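Protein Aster-A (Mus musculus, PDB 6GQF) carries cholesterol from the plasma membrane to the endoplasmic reticulum without vesicles, binding the sterol in its VASt (ASTER) domain, the part in this structure. Local coordinates at residues R92-T97 / E113-F118; C127-E132 / H148-L153. All coordinates share one frame; numbering follows the deposited sequence.

How the contacts relate
Contacts 1 and 2 are successive antiparallel hairpins of one sheet: 113-118 and 127-132 are neighbouring strands, so four strands run in sequence from 92-97 to 148-153. Both contacts are mostly buried, with centres about 11 Å apart, and each touches 25-hydroxycholesterol, through Tyr96 in contact 1 and His148 in contact 2. Across the shared seam the backbones of Phe118 and Val128, and of Thr114 and Glu132, are hydrogen-bonded, and Glu113 meets the hydroxyl of Ser131. Their chemistry differs in where it puts charge. Contact 1 keeps its arginine, glutamate and glutamine on the buried face from which Tyr96 meets the sterol, whereas contact 2 places its Asp130-Arg149 salt bridge on the other, partly exposed face.

Contact 1: residues R92-T97 / E113-F118; sequences RVLTYT and ETQTLF. With HC3 (25-hydroxycholesterol), chain E.
Strands 92-97 and 113-118 run antiparallel in a beta hairpin, their axes 153° apart, with Arg92-Gln115 and Leu94-Glu113 as hydrogen-bonded pairs and Val93-Thr114 as the non-hydrogen-bonded pair. The buried face carries a row of linked polar side chains. Arg92 grips Gln115 side-on: NE and NH2 each lie 2.9 Å from Gln115 OE1, which sits in the guanidinium plane and receives both nitrogens on one face of its amide. Gln115 NE2 in turn donates to Glu113 OE2 (3.1 Å). With CG anti to the backbone N (chi1 -177°) and an extended chain, Glu113 brings OE1 to Tyr96 OH at 2.7 Å; the phenol approaches from above a carboxylate plane almost perpendicular to its ring. Tyr96, which lines the sterol pocket, also has OH 3.2 Å from C3 of 25-hydroxycholesterol, so this network borders the sterol's A-ring end. Leu94 lies alongside Glu113, its CD1 3.9 Å from Gln115 CD. On the reverse face Val93 CG1 packs beside Thr114. In the curved antiparallel sheet of this Bet v 1-like VASt domain, strand 77-79 flanks 92-97, while strand 127-136 borders 113-118 and supplies Ser131, whose hydroxyl appears hydrogen-bonded to Glu113 OE2, though modelled too close to be trusted.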
ATOM      1  N   ARG A  92       1.682   8.127 -10.078  1.00 67.68           N
ATOM      2  CA  ARG A  92       0.668   8.976  -9.472  1.00 69.43           C
ATOM      3  C   ARG A  92       1.035   9.192  -8.016  1.00 62.59           C
ATOM      4  O   ARG A  92       1.977   8.582  -7.504  1.00 59.90           O
ATOM      5  CB  ARG A  92      -0.734   8.364  -9.596  1.00 69.66           C
ATOM      6  CG  ARG A  92      -0.951   7.072  -8.815  1.00 65.70           C
ATOM      7  CD  ARG A  92      -2.416   6.641  -8.826  1.00 60.69           C
ATOM      8  NE  ARG A  92      -2.631   5.438  -8.024  1.00 66.67           N
ATOM      9  CZ  ARG A  92      -3.824   4.916  -7.745  1.00 68.30           C
ATOM     10  NH1 ARG A  92      -4.931   5.486  -8.201  1.00 72.35           N
ATOM     11  NH2 ARG A  92      -3.915   3.821  -7.004  1.00 66.49           N
ATOM     12  N   VAL A  93       0.291  10.074  -7.360  1.00 62.40           N
ATOM     13  CA  VAL A  93       0.480  10.343  -5.945  1.00 62.76           C
ATOM     14  C   VAL A  93      -0.869  10.406  -5.240  1.00 65.23           C
ATOM     15  O   VAL A  93      -1.859  10.867  -5.809  1.00 64.84           O
ATOM     16  CB  VAL A  93       1.252  11.662  -5.707  1.00 65.09           C
ATOM     17  CG1 VAL A  93       2.732  11.470  -5.983  1.00 66.67           C
ATOM     18  CG2 VAL A  93       0.685  12.791  -6.566  1.00 67.50           C
ATOM     19  N   LEU A  94      -0.892   9.919  -4.003  1.00 70.81           N
ATOM     20  CA  LEU A  94      -2.093   9.917  -3.176  1.00 65.75           C
ATOM     21  C   LEU A  94      -1.817  10.668  -1.891  1.00 64.40           C
ATOM     22  O   LEU A  94      -0.669  10.780  -1.463  1.00 66.30           O
ATOM     23  CB  LEU A  94      -2.542   8.488  -2.843  1.00 64.68           C
ATOM     24  CG  LEU A  94      -2.825   7.522  -3.995  1.00 64.80           C
ATOM     25  CD1 LEU A  94      -1.546   6.970  -4.633  1.00 62.41           C
ATOM     26  CD2 LEU A  94      -3.712   6.393  -3.500  1.00 66.00           C
ATOM     27  N   THR A  95      -2.872  11.176  -1.270  1.00 59.53           N
ATOM     28  CA  THR A  95      -2.755  11.701   0.073  1.00 60.37           C
ATOM     29  C   THR A  95      -4.046  11.434   0.818  1.00 70.14           C
ATOM     30  O   THR A  95      -5.123  11.427   0.222  1.00 72.23           O
ATOM     31  CB  THR A  95      -2.438  13.208   0.088  1.00 67.53           C
ATOM     32  OG1 THR A  95      -2.341  13.659   1.443  1.00 74.67           O
ATOM     33  CG2 THR A  95      -3.514  14.007  -0.639  1.00 73.47           C
ATOM     34  N   TYR A  96      -3.934  11.188   2.116  1.00 66.02           N
ATOM     35  CA  TYR A  96      -5.106  10.974   2.948  1.00 66.94           C
ATOM     36  C   TYR A  96      -4.724  11.031   4.412  1.00 69.95           C
ATOM     37  O   TYR A  96      -3.571  10.787   4.778  1.00 65.87           O
ATOM     38  CB  TYR A  96      -5.775   9.635   2.622  1.00 66.56           C
ATOM     39  CG  TYR A  96      -4.807   8.518   2.331  1.00 62.29           C
ATOM     40  CD1 TYR A  96      -4.036   7.956   3.339  1.00 62.58           C
ATOM     41  CD2 TYR A  96      -4.664   8.027   1.045  1.00 65.08           C
ATOM     42  CE1 TYR A  96      -3.143   6.938   3.069  1.00 61.92           C
ATOM     43  CE2 TYR A  96      -3.780   7.012   0.763  1.00 69.17           C
ATOM     44  CZ  TYR A  96      -3.022   6.469   1.777  1.00 70.78           C
ATOM     45  OH  TYR A  96      -2.139   5.453   1.493  1.00 74.58           O
ATOM     46  N   THR A  97      -5.706  11.381   5.235  1.00 69.76           N
ATOM     47  CA  THR A  97      -5.544  11.419   6.676  1.00 65.46           C
ATOM     48  C   THR A  97      -5.998  10.090   7.254  1.00 63.49           C
ATOM     49  O   THR A  97      -7.012   9.537   6.829  1.00 64.56           O
ATOM     50  CB  THR A  97      -6.346  12.571   7.292  1.00 70.97           C
ATOM     51  OG1 THR A  97      -5.865  13.814   6.765  1.00 75.68           O
ATOM     52  CG2 THR A  97      -6.231  12.577   8.825  1.00 71.84           C
ATOM     53  N   GLU A 113       1.496   9.371  -0.494  1.00 60.88           N
ATOM     54  CA  GLU A 113       1.929   8.129  -1.123  1.00 62.67           C
ATOM     55  C   GLU A 113       2.254   8.350  -2.596  1.00 58.70           C
ATOM     56  O   GLU A 113       1.589   9.128  -3.274  1.00 58.17           O
ATOM     57  CB  GLU A 113       0.849   7.048  -0.975  1.00 66.06           C
ATOM     58  CG  GLU A 113       1.237   5.682  -1.544  1.00 64.15           C
ATOM     59  CD  GLU A 113       0.143   4.644  -1.380  1.00 71.61           C
ATOM     60  OE1 GLU A 113      -0.956   5.007  -0.909  1.00 74.49           O
ATOM     61  OE2 GLU A 113       0.381   3.465  -1.725  1.00 74.91           O
ATOM     62  N   THR A 114       3.285   7.658  -3.072  1.00 58.73           N
ATOM     63  CA  THR A 114       3.694   7.710  -4.473  1.00 59.86           C
ATOM     64  C   THR A 114       3.715   6.308  -5.069  1.00 58.63           C
ATOM     65  O   THR A 114       4.362   5.413  -4.529  1.00 58.18           O
ATOM     66  CB  THR A 114       5.085   8.340  -4.622  1.00 59.37           C
ATOM     67  OG1 THR A 114       5.130   9.568  -3.891  1.00 64.19           O
ATOM     68  CG2 THR A 114       5.403   8.611  -6.076  1.00 64.37           C
ATOM     69  N   GLN A 115       3.015   6.125  -6.186  1.00 57.37           N
ATOM     70  CA  GLN A 115       2.934   4.820  -6.835  1.00 61.20           C
ATOM     71  C   GLN A 115       3.480   4.856  -8.256  1.00 58.52           C
ATOM     72  O   GLN A 115       3.133   5.740  -9.031  1.00 60.88           O
ATOM     73  CB  GLN A 115       1.489   4.321  -6.851  1.00 59.91           C
ATOM     74  CG  GLN A 115       0.948   3.982  -5.478  1.00 64.37           C
ATOM     75  CD  GLN A 115      -0.419   3.339  -5.541  1.00 66.19           C
ATOM     76  OE1 GLN A 115      -1.115   3.436  -6.553  1.00 69.13           O
ATOM     77  NE2 GLN A 115      -0.811   2.668  -4.464  1.00 63.74           N
ATOM     78  N   THR A 116       4.336   3.888  -8.581  1.00 63.75           N
ATOM     79  CA  THR A 116       4.886   3.735  -9.928  1.00 68.52           C
ATOM     80  C   THR A 116       4.473   2.401 -10.547  1.00 62.92           C
ATOM     81  O   THR A 116       4.861   1.348 -10.051  1.00 55.63           O
ATOM     82  CB  THR A 116       6.427   3.816  -9.927  1.00 61.85           C
ATOM     83  OG1 THR A 116       6.845   5.061  -9.356  1.00 73.00           O
ATOM     84  CG2 THR A 116       6.973   3.716 -11.341  1.00 69.07           C
ATOM     85  N   LEU A 117       3.716   2.454 -11.643  1.00 67.47           N
ATOM     86  CA  LEU A 117       3.188   1.248 -12.281  1.00 71.12           C
ATOM     87  C   LEU A 117       4.049   0.790 -13.450  1.00 66.14           C
ATOM     88  O   LEU A 117       4.387   1.574 -14.330  1.00 68.74           O
ATOM     89  CB  LEU A 117       1.755   1.490 -12.773  1.00 74.99           C
ATOM     90  CG  LEU A 117       0.862   0.259 -12.996  1.00 73.91           C
ATOM     91  CD1 LEU A 117      -0.585   0.696 -13.070  1.00 71.34           C
ATOM     92  CD2 LEU A 117       1.228  -0.516 -14.256  1.00 77.52           C
ATOM     93  N   PHE A 118       4.388  -0.496 -13.445  1.00 73.76           N
ATOM     94  CA  PHE A 118       5.104  -1.131 -14.548  1.00 78.42           C
ATOM     95  C   PHE A 118       4.239  -2.218 -15.174  1.00 78.72           C
ATOM     96  O   PHE A 118       3.889  -3.197 -14.516  1.00 79.98           O
ATOM     97  CB  PHE A 118       6.421  -1.736 -14.063  1.00 75.27           C
ATOM     98  CG  PHE A 118       7.297  -0.769 -13.327  1.00 78.65           C
ATOM     99  CD1 PHE A 118       7.183  -0.617 -11.955  1.00 77.88           C
ATOM    100  CD2 PHE A 118       8.235  -0.014 -14.008  1.00 80.76           C
ATOM    101  CE1 PHE A 118       7.991   0.272 -11.276  1.00 78.71           C
ATOM    102  CE2 PHE A 118       9.042   0.875 -13.337  1.00 82.66           C
ATOM    103  CZ  PHE A 118       8.923   1.020 -11.970  1.00 82.95           C
TER
HETATM  104  C18 HC3 E 601       1.028   2.083  10.053  1.00 49.78           C
HETATM  105  C13 HC3 E 601       1.453   3.454   9.514  1.00 52.00           C
HETATM  106  C12 HC3 E 601       0.227   4.115   9.205  1.00 49.92           C
HETATM  107  C11 HC3 E 601      -0.581   3.441   7.953  1.00 53.20           C
HETATM  108  C9  HC3 E 601       0.286   3.274   6.709  1.00 50.72           C
HETATM  109  C10 HC3 E 601      -0.515   2.608   5.462  1.00 50.72           C
HETATM  110  C19 HC3 E 601      -1.339   1.458   5.996  1.00 52.35           C
HETATM  111  C1  HC3 E 601      -1.492   3.629   4.881  1.00 56.77           C
HETATM  112  C2  HC3 E 601      -2.222   3.099   3.670  1.00 60.81           C
HETATM  113  C3  HC3 E 601      -1.297   2.615   2.601  1.00 62.50           C
HETATM  114  O1  HC3 E 601      -2.045   2.016   1.542  1.00 67.87           O
HETATM  115  C4  HC3 E 601      -0.301   1.588   3.134  1.00 51.81           C
HETATM  116  C5  HC3 E 601       0.379   2.101   4.400  1.00 47.09           C
HETATM  117  C6  HC3 E 601       1.875   1.539   4.811  1.00 50.48           C
HETATM  118  C7  HC3 E 601       2.592   2.288   5.870  1.00 48.67           C
HETATM  119  C8  HC3 E 601       1.553   2.515   7.091  1.00 43.38           C
HETATM  120  C14 HC3 E 601       2.268   3.216   8.217  1.00 43.55           C
HETATM  121  C15 HC3 E 601       3.701   2.661   8.707  1.00 44.36           C
HETATM  122  C16 HC3 E 601       3.861   3.342  10.278  1.00 46.18           C
HETATM  123  C17 HC3 E 601       2.550   4.095  10.578  1.00 44.14           C
HETATM  124  C20 HC3 E 601       2.083   4.052  11.954  1.00 43.32           C
HETATM  125  C21 HC3 E 601       1.351   5.397  12.238  1.00 55.56           C
HETATM  126  C22 HC3 E 601       3.149   3.769  13.069  1.00 54.73           C
HETATM  127  C23 HC3 E 601       3.458   4.915  14.001  1.00 58.21           C
HETATM  128  C24 HC3 E 601       4.688   4.483  14.764  1.00 56.13           C
HETATM  129  C25 HC3 E 601       4.836   5.300  16.024  1.00 69.63           C
HETATM  130  C26 HC3 E 601       6.150   4.916  16.659  1.00 59.46           C
HETATM  131  C27 HC3 E 601       4.846   6.775  15.674  1.00 61.87           C
HETATM  132  O2  HC3 E 601       3.775   5.002  16.902  1.00 76.21           O

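Contact 2: residues C127-E132 / H148-L153; sequences CVVDSE and HRYCIL. With HC3 (25-hydroxycholesterol), chain E.
Residues 127-132 and 148-153 form an antiparallel ladder with axes 4.8 Å apart at closest approach and 163° between their directions; paired backbone hydrogen bonds join Cys127 to Ile152, Val129 to Tyr150 and Ser131 to His148. This is a beta-hairpin contact in the curved sheet of the VASt domain, a Bet v 1-like fold, and the three pairs direct their side chains to its buried face. Beside the backbone of its partner strand, the Tyr150 ring presents an edge to Val129 O and Ser131 CB, while Val129 CG1 packs on Tyr150 CB at 4.1 Å. Phe59, from the loop after helix 51-58, meets the Tyr150 ring edge-to-face and also touches Val129 and Ile152. At the far end Cys127 SG rests against Ile152 CB, also at 4.1 Å. The His148 imidazole reaches the sterol: NE2 lies 3.2 Å from C6 of 25-hydroxycholesterol. On the other face, Asp130 and Arg149 lie side by side. Asp130 OD1 comes within 2.7 Å of Arg149 NH1, yet it sits over a face of the guanidinium, whose plane is turned 75° from the carboxylate. A bend at chi3 (-59°) folds the arginine back toward the aspartate. Val128 CG1 crosses the stem of this arginine, touching its CG at 4.0 Å.

With no N-H directed at Asp130 OD1, the salt bridge is essentially electrostatic and probably imposes little directional restraint. The imidazole is held at both nitrogens: Ser166 OG bonds His148 ND1 and Thr146 OG1 bonds NE2. Those two hydroxyls probably fix the rotation of the ring in a pocket that His148 lines beside the sterol's C6.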
ATOM      1  N   CYS A 127       0.646  -6.635 -14.129  1.00 76.20           N
ATOM      2  CA  CYS A 127       1.443  -5.447 -13.826  1.00 70.64           C
ATOM      3  C   CYS A 127       2.139  -5.535 -12.466  1.00 66.26           C
ATOM      4  O   CYS A 127       1.883  -6.445 -11.679  1.00 65.93           O
ATOM      5  CB  CYS A 127       0.560  -4.200 -13.854  1.00 72.56           C
ATOM      6  SG  CYS A 127      -0.509  -4.038 -12.400  1.00 78.67           S
ATOM      7  N   VAL A 128       3.023  -4.576 -12.208  1.00 67.63           N
ATOM      8  CA  VAL A 128       3.643  -4.404 -10.894  1.00 66.15           C
ATOM      9  C   VAL A 128       3.657  -2.920 -10.561  1.00 59.34           C
ATOM     10  O   VAL A 128       3.823  -2.088 -11.451  1.00 65.69           O
ATOM     11  CB  VAL A 128       5.084  -4.967 -10.856  1.00 65.66           C
ATOM     12  CG1 VAL A 128       5.779  -4.641  -9.530  1.00 57.46           C
ATOM     13  CG2 VAL A 128       5.067  -6.465 -11.091  1.00 70.43           C
ATOM     14  N   VAL A 129       3.464  -2.582  -9.291  1.00 60.24           N
ATOM     15  CA  VAL A 129       3.545  -1.186  -8.881  1.00 64.25           C
ATOM     16  C   VAL A 129       4.281  -1.056  -7.557  1.00 59.53           C
ATOM     17  O   VAL A 129       4.011  -1.788  -6.604  1.00 53.56           O
ATOM     18  CB  VAL A 129       2.133  -0.518  -8.799  1.00 57.37           C
ATOM     19  CG1 VAL A 129       1.037  -1.535  -8.982  1.00 64.22           C
ATOM     20  CG2 VAL A 129       1.936   0.269  -7.507  1.00 55.57           C
ATOM     21  N   ASP A 130       5.241  -0.132  -7.541  1.00 58.46           N
ATOM     22  CA  ASP A 130       5.998   0.203  -6.342  1.00 56.59           C
ATOM     23  C   ASP A 130       5.359   1.384  -5.636  1.00 57.05           C
ATOM     24  O   ASP A 130       4.952   2.350  -6.276  1.00 53.23           O
ATOM     25  CB  ASP A 130       7.448   0.541  -6.683  1.00 59.56           C
ATOM     26  CG  ASP A 130       8.293  -0.688  -6.948  1.00 75.17           C
ATOM     27  OD1 ASP A 130       8.113  -1.706  -6.246  1.00 78.71           O
ATOM     28  OD2 ASP A 130       9.152  -0.629  -7.854  1.00 82.38           O
ATOM     29  N   SER A 131       5.296   1.311  -4.311  1.00 60.71           N
ATOM     30  CA  SER A 131       4.633   2.335  -3.520  1.00 59.10           C
ATOM     31  C   SER A 131       5.556   2.869  -2.430  1.00 57.63           C
ATOM     32  O   SER A 131       6.127   2.096  -1.663  1.00 59.34           O
ATOM     33  CB  SER A 131       3.350   1.771  -2.903  1.00 59.49           C
ATOM     34  OG  SER A 131       2.604   2.788  -2.259  1.00 71.38           O
ATOM     35  N   GLU A 132       5.715   4.191  -2.385  1.00 58.08           N
ATOM     36  CA  GLU A 132       6.425   4.857  -1.294  1.00 58.38           C
ATOM     37  C   GLU A 132       5.423   5.586  -0.408  1.00 53.24           C
ATOM     38  O   GLU A 132       4.714   6.478  -0.871  1.00 56.03           O
ATOM     39  CB  GLU A 132       7.459   5.851  -1.821  1.00 69.74           C
ATOM     40  CG  GLU A 132       8.570   5.246  -2.647  1.00 77.44           C
ATOM     41  CD  GLU A 132       9.582   6.292  -3.073  1.00 98.90           C
ATOM     42  OE1 GLU A 132      10.117   6.991  -2.184  1.00 97.00           O
ATOM     43  OE2 GLU A 132       9.831   6.429  -4.291  1.00100.86           O
ATOM     44  N   HIS A 148       6.361  -0.647  -0.405  1.00 60.20           N
ATOM     45  CA  HIS A 148       5.463  -1.765  -0.686  1.00 53.69           C
ATOM     46  C   HIS A 148       5.436  -2.072  -2.182  1.00 54.71           C
ATOM     47  O   HIS A 148       5.457  -1.163  -3.014  1.00 57.52           O
ATOM     48  CB  HIS A 148       4.055  -1.446  -0.181  1.00 56.58           C
ATOM     49  CG  HIS A 148       4.034  -0.910   1.214  1.00 58.51           C
ATOM     50  ND1 HIS A 148       3.694  -1.680   2.303  1.00 61.85           N
ATOM     51  CD2 HIS A 148       4.338   0.318   1.697  1.00 61.24           C
ATOM     52  CE1 HIS A 148       3.785  -0.950   3.399  1.00 56.06           C
ATOM     53  NE2 HIS A 148       4.179   0.265   3.060  1.00 51.35           N
ATOM     54  N   ARG A 149       5.389  -3.360  -2.515  1.00 67.20           N
ATOM     55  CA  ARG A 149       5.367  -3.811  -3.904  1.00 62.27           C
ATOM     56  C   ARG A 149       4.144  -4.685  -4.164  1.00 56.24           C
ATOM     57  O   ARG A 149       3.954  -5.700  -3.504  1.00 61.05           O
ATOM     58  CB  ARG A 149       6.645  -4.586  -4.241  1.00 59.41           C
ATOM     59  CG  ARG A 149       6.870  -4.782  -5.736  1.00 69.07           C
ATOM     60  CD  ARG A 149       8.038  -5.716  -6.047  1.00 73.59           C
ATOM     61  NE  ARG A 149       9.311  -5.252  -5.501  1.00 76.45           N
ATOM     62  CZ  ARG A 149      10.075  -4.310  -6.049  1.00 77.26           C
ATOM     63  NH1 ARG A 149       9.700  -3.699  -7.164  1.00 79.52           N
ATOM     64  NH2 ARG A 149      11.219  -3.969  -5.475  1.00 77.62           N
ATOM     65  N   TYR A 150       3.315  -4.273  -5.120  1.00 57.13           N
ATOM     66  CA  TYR A 150       2.183  -5.071  -5.575  1.00 51.72           C
ATOM     67  C   TYR A 150       2.565  -5.805  -6.856  1.00 60.63           C
ATOM     68  O   TYR A 150       3.067  -5.185  -7.792  1.00 58.21           O
ATOM     69  CB  TYR A 150       0.960  -4.201  -5.855  1.00 61.53           C
ATOM     70  CG  TYR A 150       0.426  -3.382  -4.700  1.00 55.54           C
ATOM     71  CD1 TYR A 150       1.088  -2.243  -4.259  1.00 55.50           C
ATOM     72  CD2 TYR A 150      -0.770  -3.717  -4.088  1.00 53.62           C
ATOM     73  CE1 TYR A 150       0.592  -1.486  -3.221  1.00 55.09           C
ATOM     74  CE2 TYR A 150      -1.278  -2.964  -3.053  1.00 60.12           C
ATOM     75  CZ  TYR A 150      -0.593  -1.848  -2.624  1.00 57.29           C
ATOM     76  OH  TYR A 150      -1.095  -1.092  -1.592  1.00 57.83           O
ATOM     77  N   CYS A 151       2.324  -7.114  -6.899  1.00 66.38           N
ATOM     78  CA  CYS A 151       2.498  -7.899  -8.121  1.00 64.54           C
ATOM     79  C   CYS A 151       1.160  -8.498  -8.559  1.00 66.38           C
ATOM     80  O   CYS A 151       0.548  -9.263  -7.814  1.00 68.39           O
ATOM     81  CB  CYS A 151       3.523  -9.019  -7.913  1.00 69.09           C
ATOM     82  SG  CYS A 151       5.179  -8.490  -7.404  1.00 92.84           S
ATOM     83  N   ILE A 152       0.705  -8.133  -9.757  1.00 69.73           N
ATOM     84  CA  ILE A 152      -0.476  -8.749 -10.367  1.00 69.58           C
ATOM     85  C   ILE A 152      -0.061  -9.583 -11.575  1.00 74.07           C
ATOM     86  O   ILE A 152       0.452  -9.054 -12.560  1.00 69.86           O
ATOM     87  CB  ILE A 152      -1.520  -7.694 -10.802  1.00 66.53           C
ATOM     88  CG1 ILE A 152      -2.141  -7.039  -9.563  1.00 63.90           C
ATOM     89  CG2 ILE A 152      -2.612  -8.336 -11.675  1.00 73.26           C
ATOM     90  CD1 ILE A 152      -3.220  -5.997  -9.850  1.00 66.99           C
ATOM     91  N   LEU A 153      -0.280 -10.893 -11.480  1.00 81.62           N
ATOM     92  CA  LEU A 153       0.007 -11.817 -12.573  1.00 79.93           C
ATOM     93  C   LEU A 153      -1.258 -12.545 -12.995  1.00 78.83           C
ATOM     94  O   LEU A 153      -1.897 -13.220 -12.186  1.00 73.48           O
ATOM     95  CB  LEU A 153       1.080 -12.831 -12.167  1.00 77.33           C
ATOM     96  CG  LEU A 153       1.469 -13.848 -13.249  1.00 78.32           C
ATOM     97  CD1 LEU A 153       2.140 -13.154 -14.436  1.00 81.82           C
ATOM     98  CD2 LEU A 153       2.369 -14.944 -12.684  1.00 69.63           C
TER
HETATM   99  C18 HC3 E 601       1.028   2.083  10.053  1.00 49.78           C
HETATM  100  C13 HC3 E 601       1.453   3.454   9.514  1.00 52.00           C
HETATM  101  C12 HC3 E 601       0.227   4.115   9.205  1.00 49.92           C
HETATM  102  C11 HC3 E 601      -0.581   3.441   7.953  1.00 53.20           C
HETATM  103  C9  HC3 E 601       0.286   3.274   6.709  1.00 50.72           C
HETATM  104  C10 HC3 E 601      -0.515   2.608   5.462  1.00 50.72           C
HETATM  105  C19 HC3 E 601      -1.339   1.458   5.996  1.00 52.35           C
HETATM  106  C1  HC3 E 601      -1.492   3.629   4.881  1.00 56.77           C
HETATM  107  C2  HC3 E 601      -2.222   3.099   3.670  1.00 60.81           C
HETATM  108  C3  HC3 E 601      -1.297   2.615   2.601  1.00 62.50           C
HETATM  109  O1  HC3 E 601      -2.045   2.016   1.542  1.00 67.87           O
HETATM  110  C4  HC3 E 601      -0.301   1.588   3.134  1.00 51.81           C
HETATM  111  C5  HC3 E 601       0.379   2.101   4.400  1.00 47.09           C
HETATM  112  C6  HC3 E 601       1.875   1.539   4.811  1.00 50.48           C
HETATM  113  C7  HC3 E 601       2.592   2.288   5.870  1.00 48.67           C
HETATM  114  C8  HC3 E 601       1.553   2.515   7.091  1.00 43.38           C
HETATM  115  C14 HC3 E 601       2.268   3.216   8.217  1.00 43.55           C
HETATM  116  C15 HC3 E 601       3.701   2.661   8.707  1.00 44.36           C
HETATM  117  C16 HC3 E 601       3.861   3.342  10.278  1.00 46.18           C
HETATM  118  C17 HC3 E 601       2.550   4.095  10.578  1.00 44.14           C
HETATM  119  C20 HC3 E 601       2.083   4.052  11.954  1.00 43.32           C
HETATM  120  C21 HC3 E 601       1.351   5.397  12.238  1.00 55.56           C
HETATM  121  C22 HC3 E 601       3.149   3.769  13.069  1.00 54.73           C
HETATM  122  C23 HC3 E 601       3.458   4.915  14.001  1.00 58.21           C
HETATM  123  C24 HC3 E 601       4.688   4.483  14.764  1.00 56.13           C
HETATM  124  C25 HC3 E 601       4.836   5.300  16.024  1.00 69.63           C
HETATM  125  C26 HC3 E 601       6.150   4.916  16.659  1.00 59.46           C
HETATM  126  C27 HC3 E 601       4.846   6.775  15.674  1.00 61.87           C
HETATM  127  O2  HC3 E 601       3.775   5.002  16.902  1.00 76.21           O